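Long-range contacts in abietadiene synthase, chloroplastic (PDB 3S9V), which is a chloroplast enzyme of the terpene synthase family, built mainly of helices and carrying a metal-binding domain in its C-terminal half: residues L641-L646 with I664-R669; G600-V605 with V645-L650; D658-K663 with K738-Y743; W606-E611 with A635-A640. All blocks are in the same frame, centred on the assembly; numbering follows the deposited sequence.

Contact 1. Residues L641-L646 with I664-R669; sequences LGTVVL and IDRESR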
loop_
_atom_site.group_PDB
_atom_site.type_symbol
_atom_site.label_atom_id
_atom_site.label_comp_id
_atom_site.label_asym_id
_atom_site.label_seq_id
_atom_site.Cartn_x
_atom_site.Cartn_y
_atom_site.Cartn_z
ATOM N N LEU A 641 25.034 3.984 -11.112
ATOM C CA LEU A 641 24.073 3.008 -10.608
ATOM C C LEU A 641 24.159 1.710 -11.413
ATOM O O LEU A 641 24.032 0.614 -10.859
ATOM C CB LEU A 641 22.653 3.570 -10.669
ATOM C CG LEU A 641 22.467 4.867 -9.874
ATOM C CD1 LEU A 641 21.025 5.323 -9.977
ATOM C CD2 LEU A 641 22.867 4.644 -8.418
ATOM N N GLY A 642 24.387 1.833 -12.719
ATOM C CA GLY A 642 24.486 0.651 -13.552
ATOM C C GLY A 642 25.577 -0.305 -13.077
ATOM O O GLY A 642 25.363 -1.513 -13.015
ATOM N N THR A 643 26.744 0.248 -12.750
ATOM C CA THR A 643 27.907 -0.521 -12.289
ATOM C C THR A 643 27.598 -1.330 -11.027
ATOM O O THR A 643 27.917 -2.525 -10.944
ATOM C CB THR A 643 29.102 0.435 -12.024
ATOM O OG1 THR A 643 29.542 0.969 -13.274
ATOM C CG2 THR A 643 30.269 -0.288 -11.330
ATOM N N VAL A 644 26.962 -0.672 -10.061
ATOM C CA VAL A 644 26.585 -1.308 -8.813
ATOM C C VAL A 644 25.682 -2.515 -9.096
ATOM O O VAL A 644 25.878 -3.602 -8.551
ATOM C CB VAL A 644 25.839 -0.309 -7.919
ATOM C CG1 VAL A 644 25.490 -0.964 -6.585
ATOM C CG2 VAL A 644 26.697 0.939 -7.724
ATOM N N VAL A 645 24.699 -2.319 -9.966
ATOM C CA VAL A 645 23.780 -3.390 -10.324
ATOM C C VAL A 645 24.448 -4.559 -11.046
ATOM O O VAL A 645 24.281 -5.713 -10.658
ATOM C CB VAL A 645 22.639 -2.862 -11.219
ATOM C CG1 VAL A 645 21.835 -4.024 -11.790
ATOM C CG2 VAL A 645 21.732 -1.948 -10.406
ATOM N N LEU A 646 25.204 -4.259 -12.092
ATOM C CA LEU A 646 25.844 -5.301 -12.873
ATOM C C LEU A 646 26.813 -6.183 -12.085
ATOM O O LEU A 646 26.951 -7.375 -12.368
ATOM C CB LEU A 646 26.526 -4.678 -14.086
ATOM C CG LEU A 646 25.512 -4.041 -15.054
ATOM C CD1 LEU A 646 26.236 -3.358 -16.207
ATOM C CD2 LEU A 646 24.566 -5.107 -15.586
ATOM N N ILE A 664 19.234 -6.688 -18.467
ATOM C CA ILE A 664 19.571 -5.675 -17.470
ATOM C C ILE A 664 20.940 -5.044 -17.698
ATOM O O ILE A 664 21.434 -4.302 -16.843
ATOM C CB ILE A 664 19.564 -6.271 -16.047
ATOM C CG1 ILE A 664 20.643 -7.356 -15.937
ATOM C CG2 ILE A 664 18.185 -6.830 -15.727
ATOM C CD1 ILE A 664 20.928 -7.812 -14.517
ATOM N N ASP A 665 21.556 -5.339 -18.841
ATOM C CA ASP A 665 22.878 -4.795 -19.133
ATOM C C ASP A 665 22.811 -3.347 -19.604
ATOM O O ASP A 665 21.739 -2.750 -19.661
ATOM C CB ASP A 665 23.622 -5.660 -20.169
ATOM C CG ASP A 665 22.958 -5.649 -21.543
ATOM O OD1 ASP A 665 22.355 -4.620 -21.916
ATOM O OD2 ASP A 665 23.062 -6.670 -22.261
ATOM N N ARG A 666 23.963 -2.788 -19.949
ATOM C CA ARG A 666 24.029 -1.402 -20.373
ATOM C C ARG A 666 23.256 -1.084 -21.651
ATOM O O ARG A 666 22.935 0.078 -21.911
ATOM C CB ARG A 666 25.488 -0.981 -20.495
ATOM C CG ARG A 666 26.251 -1.095 -19.165
ATOM C CD ARG A 666 27.544 -0.332 -19.242
ATOM N NE ARG A 666 28.401 -0.422 -18.063
ATOM C CZ ARG A 666 28.205 0.216 -16.911
ATOM N NH1 ARG A 666 29.080 0.061 -15.919
ATOM N NH2 ARG A 666 27.141 0.992 -16.742
ATOM N N GLU A 667 22.940 -2.112 -22.432
ATOM C CA GLU A 667 22.185 -1.940 -23.670
ATOM C C GLU A 667 20.672 -2.001 -23.457
ATOM O O GLU A 667 19.912 -1.691 -24.367
ATOM C CB GLU A 667 22.588 -3.008 -24.694
ATOM C CG GLU A 667 23.791 -2.636 -25.563
ATOM C CD GLU A 667 25.014 -2.224 -24.754
ATOM O OE1 GLU A 667 25.489 -3.045 -23.936
ATOM O OE2 GLU A 667 25.499 -1.082 -24.942
ATOM N N SER A 668 20.230 -2.397 -22.264
ATOM C CA SER A 668 18.792 -2.483 -21.998
ATOM C C SER A 668 18.162 -1.142 -21.613
ATOM O O SER A 668 18.778 -0.312 -20.942
ATOM C CB SER A 668 18.505 -3.506 -20.893
ATOM O OG SER A 668 18.901 -3.025 -19.616
ATOM N N ARG A 669 16.923 -0.943 -22.040
ATOM C CA ARG A 669 16.188 0.279 -21.735
ATOM C C ARG A 669 15.976 0.363 -20.227
ATOM O O ARG A 669 16.012 1.443 -19.645
ATOM C CB ARG A 669 14.835 0.259 -22.452
ATOM C CG ARG A 669 13.922 1.434 -22.153
ATOM C CD ARG A 669 14.490 2.749 -22.690
ATOM N NE ARG A 669 13.548 3.856 -22.523
ATOM C CZ ARG A 669 13.853 5.138 -22.719
ATOM N NH1 ARG A 669 15.076 5.483 -23.091
ATOM N NH2 ARG A 669 12.940 6.079 -22.528
HETATM O O HOH W 1 26.821 2.918 -14.485
#

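Contact 2. Residues G600-V605 with V645-L650; sequences GYIQNV and VLISAL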
loop_
_atom_site.group_PDB
_atom_site.type_symbol
_atom_site.label_atom_id
_atom_site.label_comp_id
_atom_site.label_asym_id
_atom_site.label_seq_id
_atom_site.Cartn_x
_atom_site.Cartn_y
_atom_site.Cartn_z
ATOM N N GLY A 600 36.715 -10.811 -16.629
ATOM C CA GLY A 600 36.543 -10.053 -17.853
ATOM C C GLY A 600 35.284 -9.205 -17.776
ATOM O O GLY A 600 35.265 -8.047 -18.203
ATOM N N TYR A 601 34.233 -9.802 -17.221
ATOM C CA TYR A 601 32.935 -9.158 -17.049
ATOM C C TYR A 601 33.067 -7.931 -16.145
ATOM O O TYR A 601 32.610 -6.830 -16.483
ATOM C CB TYR A 601 31.961 -10.168 -16.436
ATOM C CG TYR A 601 30.613 -9.614 -16.040
ATOM C CD1 TYR A 601 29.579 -9.493 -16.969
ATOM C CD2 TYR A 601 30.364 -9.223 -14.729
ATOM C CE1 TYR A 601 28.330 -8.995 -16.596
ATOM C CE2 TYR A 601 29.123 -8.724 -14.351
ATOM C CZ TYR A 601 28.110 -8.613 -15.286
ATOM O OH TYR A 601 26.882 -8.121 -14.902
ATOM N N ILE A 602 33.704 -8.136 -14.999
ATOM C CA ILE A 602 33.923 -7.077 -14.027
ATOM C C ILE A 602 34.780 -5.958 -14.614
ATOM O O ILE A 602 34.553 -4.776 -14.325
ATOM C CB ILE A 602 34.586 -7.650 -12.753
ATOM C CG1 ILE A 602 33.596 -8.581 -12.052
ATOM C CG2 ILE A 602 34.999 -6.535 -11.802
ATOM C CD1 ILE A 602 34.064 -9.075 -10.702
ATOM N N GLN A 603 35.751 -6.322 -15.445
ATOM C CA GLN A 603 36.631 -5.328 -16.059
ATOM C C GLN A 603 35.874 -4.483 -17.077
ATOM O O GLN A 603 36.077 -3.278 -17.164
ATOM C CB GLN A 603 37.814 -5.997 -16.761
ATOM C CG GLN A 603 38.735 -6.793 -15.856
ATOM C CD GLN A 603 39.882 -7.435 -16.621
ATOM O OE1 GLN A 603 40.456 -8.427 -16.175
ATOM N NE2 GLN A 603 40.229 -6.863 -17.771
ATOM N N ASN A 604 35.003 -5.125 -17.849
ATOM C CA ASN A 604 34.226 -4.422 -18.853
ATOM C C ASN A 604 33.216 -3.495 -18.174
ATOM O O ASN A 604 33.000 -2.366 -18.619
ATOM C CB ASN A 604 33.511 -5.429 -19.758
ATOM C CG ASN A 604 32.891 -4.780 -20.973
ATOM O OD1 ASN A 604 31.677 -4.811 -21.157
ATOM N ND2 ASN A 604 33.726 -4.184 -21.816
ATOM N N VAL A 605 32.601 -3.962 -17.089
ATOM C CA VAL A 605 31.646 -3.125 -16.373
ATOM C C VAL A 605 32.363 -1.840 -15.980
ATOM O O VAL A 605 31.861 -0.741 -16.238
ATOM C CB VAL A 605 31.119 -3.805 -15.090
ATOM C CG1 VAL A 605 30.313 -2.796 -14.243
ATOM C CG2 VAL A 605 30.255 -4.999 -15.456
ATOM N N VAL A 645 24.699 -2.319 -9.966
ATOM C CA VAL A 645 23.780 -3.390 -10.324
ATOM C C VAL A 645 24.448 -4.559 -11.046
ATOM O O VAL A 645 24.281 -5.713 -10.658
ATOM C CB VAL A 645 22.639 -2.862 -11.219
ATOM C CG1 VAL A 645 21.835 -4.024 -11.790
ATOM C CG2 VAL A 645 21.732 -1.948 -10.406
ATOM N N LEU A 646 25.204 -4.259 -12.092
ATOM C CA LEU A 646 25.844 -5.301 -12.873
ATOM C C LEU A 646 26.813 -6.183 -12.085
ATOM O O LEU A 646 26.951 -7.375 -12.368
ATOM C CB LEU A 646 26.526 -4.678 -14.086
ATOM C CG LEU A 646 25.512 -4.041 -15.054
ATOM C CD1 LEU A 646 26.236 -3.358 -16.207
ATOM C CD2 LEU A 646 24.566 -5.107 -15.586
ATOM N N ILE A 647 27.479 -5.618 -11.088
ATOM C CA ILE A 647 28.386 -6.429 -10.298
ATOM C C ILE A 647 27.614 -7.187 -9.208
ATOM O O ILE A 647 27.885 -8.359 -8.957
ATOM C CB ILE A 647 29.515 -5.567 -9.712
ATOM C CG1 ILE A 647 30.292 -4.928 -10.875
ATOM C CG2 ILE A 647 30.437 -6.422 -8.849
ATOM C CD1 ILE A 647 31.529 -4.181 -10.479
ATOM N N SER A 648 26.629 -6.535 -8.590
ATOM C CA SER A 648 25.815 -7.185 -7.561
ATOM C C SER A 648 24.996 -8.363 -8.130
ATOM O O SER A 648 24.760 -9.354 -7.436
ATOM C CB SER A 648 24.848 -6.177 -6.933
ATOM O OG SER A 648 25.535 -5.144 -6.255
ATOM N N ALA A 649 24.563 -8.239 -9.388
ATOM C CA ALA A 649 23.761 -9.260 -10.062
ATOM C C ALA A 649 24.442 -10.626 -10.185
ATOM O O ALA A 649 23.815 -11.602 -10.595
ATOM C CB ALA A 649 23.356 -8.764 -11.452
ATOM N N LEU A 650 25.727 -10.690 -9.857
ATOM C CA LEU A 650 26.466 -11.949 -9.912
ATOM C C LEU A 650 26.302 -12.711 -8.601
ATOM O O LEU A 650 26.658 -13.880 -8.513
ATOM C CB LEU A 650 27.961 -11.686 -10.115
ATOM C CG LEU A 650 28.548 -11.370 -11.489
ATOM C CD1 LEU A 650 27.616 -10.496 -12.284
ATOM C CD2 LEU A 650 29.896 -10.697 -11.279
#

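Contact 3. Residues D658-K663 with K738-Y743; sequences DEVLSK and KIPDIY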
loop_
_atom_site.group_PDB
_atom_site.type_symbol
_atom_site.label_atom_id
_atom_site.label_comp_id
_atom_site.label_asym_id
_atom_site.label_seq_id
_atom_site.Cartn_x
_atom_site.Cartn_y
_atom_site.Cartn_z
ATOM N N ASP A 658 23.275 -15.526 -19.880
ATOM C CA ASP A 658 23.434 -14.459 -20.855
ATOM C C ASP A 658 22.090 -13.852 -21.254
ATOM O O ASP A 658 22.012 -12.672 -21.595
ATOM C CB ASP A 658 24.165 -14.969 -22.102
ATOM C CG ASP A 658 25.630 -15.273 -21.834
ATOM O OD1 ASP A 658 26.309 -14.437 -21.191
ATOM O OD2 ASP A 658 26.109 -16.341 -22.277
ATOM N N GLU A 659 21.031 -14.652 -21.213
ATOM C CA GLU A 659 19.717 -14.142 -21.566
ATOM C C GLU A 659 19.189 -13.193 -20.490
ATOM O O GLU A 659 18.604 -12.156 -20.805
ATOM C CB GLU A 659 18.728 -15.286 -21.777
ATOM C CG GLU A 659 17.352 -14.811 -22.244
ATOM C CD GLU A 659 17.394 -14.082 -23.584
ATOM O OE1 GLU A 659 16.355 -13.512 -23.978
ATOM O OE2 GLU A 659 18.457 -14.082 -24.245
ATOM N N VAL A 660 19.385 -13.548 -19.223
ATOM C CA VAL A 660 18.940 -12.694 -18.125
ATOM C C VAL A 660 19.774 -11.406 -18.120
ATOM O O VAL A 660 19.244 -10.309 -17.926
ATOM C CB VAL A 660 19.102 -13.393 -16.750
ATOM C CG1 VAL A 660 18.802 -12.414 -15.632
ATOM C CG2 VAL A 660 18.165 -14.578 -16.649
ATOM N N LEU A 661 21.079 -11.545 -18.339
ATOM C CA LEU A 661 21.972 -10.392 -18.354
ATOM C C LEU A 661 21.558 -9.386 -19.431
ATOM O O LEU A 661 21.447 -8.193 -19.156
ATOM C CB LEU A 661 23.418 -10.840 -18.588
ATOM C CG LEU A 661 24.492 -9.757 -18.749
ATOM C CD1 LEU A 661 24.533 -8.848 -17.520
ATOM C CD2 LEU A 661 25.840 -10.424 -18.961
ATOM N N SER A 662 21.313 -9.874 -20.644
ATOM C CA SER A 662 20.917 -9.005 -21.749
ATOM C C SER A 662 19.679 -8.168 -21.423
ATOM O O SER A 662 19.408 -7.173 -22.087
ATOM C CB SER A 662 20.649 -9.832 -23.012
ATOM O OG SER A 662 19.467 -10.600 -22.870
ATOM N N LYS A 663 18.929 -8.575 -20.404
ATOM C CA LYS A 663 17.731 -7.845 -20.007
ATOM C C LYS A 663 18.006 -6.752 -18.971
ATOM O O LYS A 663 17.117 -5.964 -18.644
ATOM C CB LYS A 663 16.680 -8.817 -19.467
ATOM C CG LYS A 663 16.113 -9.746 -20.528
ATOM C CD LYS A 663 15.081 -10.703 -19.947
ATOM C CE LYS A 663 14.376 -11.496 -21.041
ATOM N NZ LYS A 663 15.325 -12.324 -21.836
ATOM N N LYS A 738 9.694 -9.601 -18.483
ATOM C CA LYS A 738 9.797 -10.977 -18.005
ATOM C C LYS A 738 11.231 -11.246 -17.572
ATOM O O LYS A 738 12.019 -11.825 -18.312
ATOM C CB LYS A 738 9.382 -11.943 -19.115
ATOM C CG LYS A 738 7.962 -11.707 -19.606
ATOM C CD LYS A 738 7.603 -12.595 -20.787
ATOM C CE LYS A 738 6.200 -12.277 -21.296
ATOM N NZ LYS A 738 5.825 -13.111 -22.467
ATOM N N ILE A 739 11.551 -10.811 -16.357
ATOM C CA ILE A 739 12.883 -10.950 -15.782
ATOM C C ILE A 739 12.758 -11.481 -14.358
ATOM O O ILE A 739 11.817 -11.137 -13.648
ATOM C CB ILE A 739 13.568 -9.578 -15.727
ATOM C CG1 ILE A 739 13.592 -8.966 -17.128
ATOM C CG2 ILE A 739 14.958 -9.706 -15.130
ATOM C CD1 ILE A 739 13.993 -7.507 -17.151
ATOM N N PRO A 740 13.703 -12.327 -13.918
ATOM C CA PRO A 740 13.594 -12.841 -12.547
ATOM C C PRO A 740 13.439 -11.680 -11.560
ATOM O O PRO A 740 14.142 -10.672 -11.649
ATOM C CB PRO A 740 14.898 -13.615 -12.362
ATOM C CG PRO A 740 15.187 -14.110 -13.744
ATOM C CD PRO A 740 14.868 -12.902 -14.612
ATOM N N ASP A 741 12.505 -11.837 -10.629
ATOM C CA ASP A 741 12.181 -10.826 -9.624
ATOM C C ASP A 741 13.355 -10.106 -8.958
ATOM O O ASP A 741 13.360 -8.873 -8.866
ATOM C CB ASP A 741 11.299 -11.453 -8.537
ATOM C CG ASP A 741 10.542 -10.416 -7.723
ATOM O OD1 ASP A 741 9.732 -9.669 -8.320
ATOM O OD2 ASP A 741 10.754 -10.344 -6.489
ATOM N N ILE A 742 14.340 -10.868 -8.488
ATOM C CA ILE A 742 15.486 -10.288 -7.803
ATOM C C ILE A 742 16.245 -9.254 -8.632
ATOM O O ILE A 742 16.723 -8.261 -8.085
ATOM C CB ILE A 742 16.473 -11.385 -7.323
ATOM C CG1 ILE A 742 17.616 -10.753 -6.519
ATOM C CG2 ILE A 742 17.032 -12.131 -8.506
ATOM C CD1 ILE A 742 17.167 -10.091 -5.228
ATOM N N TYR A 743 16.349 -9.467 -9.942
ATOM C CA TYR A 743 17.065 -8.522 -10.795
ATOM C C TYR A 743 16.237 -7.257 -11.031
ATOM O O TYR A 743 16.789 -6.162 -11.158
ATOM C CB TYR A 743 17.448 -9.186 -12.120
ATOM C CG TYR A 743 18.294 -10.433 -11.931
ATOM C CD1 TYR A 743 17.741 -11.703 -12.086
ATOM C CD2 TYR A 743 19.635 -10.344 -11.550
ATOM C CE1 TYR A 743 18.497 -12.858 -11.866
ATOM C CE2 TYR A 743 20.403 -11.495 -11.323
ATOM C CZ TYR A 743 19.823 -12.747 -11.485
ATOM O OH TYR A 743 20.559 -13.890 -11.267
#

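Contact 4. Residues W606-E611 with A635-A640; sequences WKVQLE and ASVSIA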
loop_
_atom_site.group_PDB
_atom_site.type_symbol
_atom_site.label_atom_id
_atom_site.label_comp_id
_atom_site.label_asym_id
_atom_site.label_seq_id
_atom_site.Cartn_x
_atom_site.Cartn_y
_atom_site.Cartn_z
ATOM N N TRP A 606 33.541 -1.986 -15.372
ATOM C CA TRP A 606 34.335 -0.837 -14.938
ATOM C C TRP A 606 34.917 -0.027 -16.101
ATOM O O TRP A 606 35.059 1.196 -16.004
ATOM C CB TRP A 606 35.460 -1.287 -13.987
ATOM C CG TRP A 606 34.984 -1.482 -12.570
ATOM C CD1 TRP A 606 34.816 -2.665 -11.918
ATOM C CD2 TRP A 606 34.530 -0.460 -11.673
ATOM N NE1 TRP A 606 34.277 -2.449 -10.671
ATOM C CE2 TRP A 606 34.091 -1.103 -10.495
ATOM C CE3 TRP A 606 34.446 0.940 -11.755
ATOM C CZ2 TRP A 606 33.569 -0.395 -9.398
ATOM C CZ3 TRP A 606 33.925 1.647 -10.664
ATOM C CH2 TRP A 606 33.493 0.973 -9.500
ATOM N N LYS A 607 35.248 -0.704 -17.197
ATOM C CA LYS A 607 35.796 -0.028 -18.370
ATOM C C LYS A 607 34.867 1.106 -18.785
ATOM O O LYS A 607 35.298 2.243 -18.939
ATOM C CB LYS A 607 35.951 -1.017 -19.530
ATOM C CG LYS A 607 36.279 -0.372 -20.878
ATOM C CD LYS A 607 36.281 -1.406 -21.994
ATOM C CE LYS A 607 36.407 -0.763 -23.371
ATOM N NZ LYS A 607 37.657 0.039 -23.506
ATOM N N VAL A 608 33.584 0.794 -18.949
ATOM C CA VAL A 608 32.602 1.790 -19.363
ATOM C C VAL A 608 32.388 2.868 -18.306
ATOM O O VAL A 608 32.189 4.037 -18.633
ATOM C CB VAL A 608 31.250 1.116 -19.711
ATOM C CG1 VAL A 608 30.200 2.167 -20.075
ATOM C CG2 VAL A 608 31.453 0.149 -20.884
ATOM N N GLN A 609 32.443 2.473 -17.039
ATOM C CA GLN A 609 32.257 3.412 -15.940
ATOM C C GLN A 609 33.388 4.446 -15.893
ATOM O O GLN A 609 33.141 5.654 -15.768
ATOM C CB GLN A 609 32.211 2.669 -14.607
ATOM C CG GLN A 609 31.869 3.561 -13.425
ATOM C CD GLN A 609 30.485 4.161 -13.568
ATOM O OE1 GLN A 609 29.501 3.435 -13.702
ATOM N NE2 GLN A 609 30.399 5.488 -13.544
ATOM N N LEU A 610 34.627 3.968 -15.990
ATOM C CA LEU A 610 35.779 4.859 -15.942
ATOM C C LEU A 610 35.786 5.771 -17.166
ATOM O O LEU A 610 36.152 6.947 -17.075
ATOM C CB LEU A 610 37.077 4.049 -15.848
ATOM C CG LEU A 610 37.152 3.122 -14.623
ATOM C CD1 LEU A 610 38.512 2.480 -14.564
ATOM C CD2 LEU A 610 36.897 3.897 -13.353
ATOM N N GLU A 611 35.369 5.229 -18.306
ATOM C CA GLU A 611 35.299 6.022 -19.519
ATOM C C GLU A 611 34.301 7.157 -19.307
ATOM O O GLU A 611 34.545 8.280 -19.738
ATOM C CB GLU A 611 34.894 5.147 -20.709
ATOM C CG GLU A 611 36.088 4.677 -21.525
ATOM C CD GLU A 611 35.820 3.405 -22.312
ATOM O OE1 GLU A 611 34.724 3.276 -22.905
ATOM O OE2 GLU A 611 36.722 2.535 -22.348
ATOM N N ALA A 635 26.245 11.187 -18.510
ATOM C CA ALA A 635 25.902 11.355 -17.102
ATOM C C ALA A 635 25.003 10.238 -16.557
ATOM O O ALA A 635 25.050 9.919 -15.367
ATOM C CB ALA A 635 25.251 12.732 -16.894
ATOM N N SER A 636 24.195 9.641 -17.426
ATOM C CA SER A 636 23.310 8.549 -17.023
ATOM C C SER A 636 24.169 7.370 -16.598
ATOM O O SER A 636 23.724 6.506 -15.842
ATOM C CB SER A 636 22.410 8.109 -18.188
ATOM O OG SER A 636 21.543 9.154 -18.583
ATOM N N VAL A 637 25.396 7.338 -17.108
ATOM C CA VAL A 637 26.343 6.280 -16.785
ATOM C C VAL A 637 27.305 6.694 -15.666
ATOM O O VAL A 637 27.604 5.903 -14.772
ATOM C CB VAL A 637 27.165 5.873 -18.032
ATOM C CG1 VAL A 637 28.228 4.884 -17.642
ATOM C CG2 VAL A 637 26.246 5.266 -19.084
ATOM N N SER A 638 27.775 7.937 -15.706
ATOM C CA SER A 638 28.704 8.414 -14.685
ATOM C C SER A 638 28.087 8.366 -13.289
ATOM O O SER A 638 28.810 8.266 -12.306
ATOM C CB SER A 638 29.159 9.846 -14.981
ATOM O OG SER A 638 28.129 10.766 -14.684
ATOM N N ILE A 639 26.759 8.439 -13.204
ATOM C CA ILE A 639 26.084 8.393 -11.909
ATOM C C ILE A 639 26.376 7.050 -11.218
ATOM O O ILE A 639 26.138 6.884 -10.030
ATOM C CB ILE A 639 24.540 8.657 -12.070
ATOM C CG1 ILE A 639 23.915 8.936 -10.705
ATOM C CG2 ILE A 639 23.857 7.499 -12.787
ATOM C CD1 ILE A 639 24.508 10.158 -9.994
ATOM N N ALA A 640 26.891 6.102 -11.999
ATOM C CA ALA A 640 27.318 4.777 -11.538
ATOM C C ALA A 640 26.333 3.753 -10.981
ATOM O O ALA A 640 26.762 2.734 -10.441
ATOM C CB ALA A 640 28.477 4.940 -10.554
#

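Contact 1. Residues L641-L646 with I664-R669
The polar part of this contact belongs to Arg666, whose NH1 gives a hydrogen bond to Thr643 OG1 (2.8 Å, N-H...O angle 150°). An extended chain from CG to NE (chi3 -177°) carries the guanidinium there, with the hydroxyl lying in its plane. Thr643 OG1 is also bonded to Gln609, and Arg666 NH1 to the carbonyl of Val605, so both polar groups bind helix 599-621 too. A water accepts from Arg666 NH2 at 3.0 Å and from Thr643 N at 3.2 Å, a second link to the start of helix 641-648.

Apolar packing comes from Leu646. Its CD1 sits over the centre of one guanidinium face, 4.1 Å above the plane, and touches the aliphatic stem at Arg666 CG (3.7 Å). The other branch, CD2, turns to the backbone, 3.5 Å from Ile664 O.

Within 664-669, a type I turn from Asp665 to Ser668 presents the arginine. Asp665 OD1 accepts from Glu667 N in an Asx turn, while Ser668, the N-cap of helix 669-693, bonds through OG to Asp665 O. The arrangement thus joins a short helix to the capped loop before a long one, within the all-helical class I terpene synthase fold.

Contact 2. Residues G600-V605 with V645-L650
Helix 599-621 and helix 641-648 come closest at Ile602 and Ile647, whose CA atoms are 6.7 Å apart, and Val605 faces Leu646 one turn along. Tyr601 reaches across with CG trans to its own nitrogen (chi1 173°), which carries the hydroxyl to the far backbone. There OH donates to Leu646 O over 2.6 Å, with a C=O...O angle of 119° and the donor tilted 32° from the carbonyl plane. The amide of Leu650 makes a weak bond to Ile647 O.

This is helix-to-helix packing inside the class I terpene synthase bundle, with helices 521-541 and 570-594 closing round Ile647. Val605 has two roles in it. Its CG2 lies 4.0 Å above one face of the Tyr601 ring, offset toward the rim, and also meets Leu646 CB at 4.0 Å. The other branch, CG1, packs against Ile647 CG1 at the same distance of 4.0 Å. Leu650 lies beside the tyrosine, though the detail of its placement there is less certain. Ile602 adds a looser touch, CG2 to Ile647 CD1 at 4.4 Å, and its side chain also packs on Phe583 and Ile586.

Contact 3. Residues D658-K663 with K738-Y743
Val660 overlaps the ring of Tyr743, its CG1 over one face in a CH-pi contact, 4.0 Å from the ring centroid and 23° off the normal. The methyl is displaced toward the rim beside CD1 and CE1. It points there because CG1 stands trans to the backbone N (chi1 173°). The opposite face of the ring is covered by Ile742 CG2, 3.6 Å above the plane, and Pro740 CB lies in plane at the edge. With its hydroxyl bonded to Thr652, the tyrosine is thus fixed both in tilt and in rotation. Val660 CG1 also meets Pro740 CD at 4.1 Å.

Beside them, Lys663 and Ile739 run alongside each other, pointing opposite ways, with Lys663 CD against Ile739 CG1 at 3.6 Å. Farther along the lysine, CE lies 3.6 Å from Lys738 O. A bend at the last torsion (chi4 60°) then returns the amine to its own segment, where NZ forms a salt bridge with Glu659 OE1 at 2.7 Å. No hydrogen bond links the two segments, so the join rests on apolar packing.

The short helix 658-661, lying between helices 641-648 and 669-693 in sequence, here meets the linker that follows helix 712-736, together with Pro740, the N-cap of helix 741-757, and that helix's first turn.

Contact 4. Residues W606-E611 with A635-A640
The carboxamide of Gln609 is the flat group that meets the other segment. Ala640 CB stands out of its plane, equally far (3.6 Å) from Gln609 NE2 and OE1. Val637 O, 17° out of the amide plane, accepts from Gln609 NE2 at 3.1 Å with an N-H...O angle of 144°. OE1 is bonded outside the segments, to Thr643, so both ends of the amide are held and its orientation follows. A bend at chi2 (63°) brings the group from a CB that does not face the other helix. Trp606, earlier on the same helix, makes edge-to-face pairs with Phe579 and Phe583.

Ala640, with positive phi, lies at the break between helices 628-638 and 641-648. The two are probably the halves of the broken helix G of class I terpene synthases, and Gln609 meets backbone on the first half and at the break.

On the more exposed side Val608 CG1 touches Val637 CG1 at 4.1 Å, the two side chains set roughly perpendicular. Ser638 turns its CB away from helix segment 606-611, and its hydroxyl bonds to Glu616, further along helix 599-621.

How the contacts relate
From the N terminus, helix 599-621 supplies first contact 2 and then contact 4. Contact 4 closes the shorter loop, back from 635-640, and lies wholly within the longer one that contact 2 closes at 645-650. Contact 1 opens on helix 641-648, sharing Val645 and Leu646 with contact 2, and ends in the loop before helix 669-693. Contact 3 starts at 658-663, before contact 1 has closed, so the two cross; it ends far along the chain at 738-743. Contacts 1 and 2 each touch all the others, whereas contacts 3 and 4 stay about 12 Å apart at their nearest atoms. Together they join helices 599-621, 628-638, 641-648, 658-661 and 741-757 and the loop leading into helix 669-693.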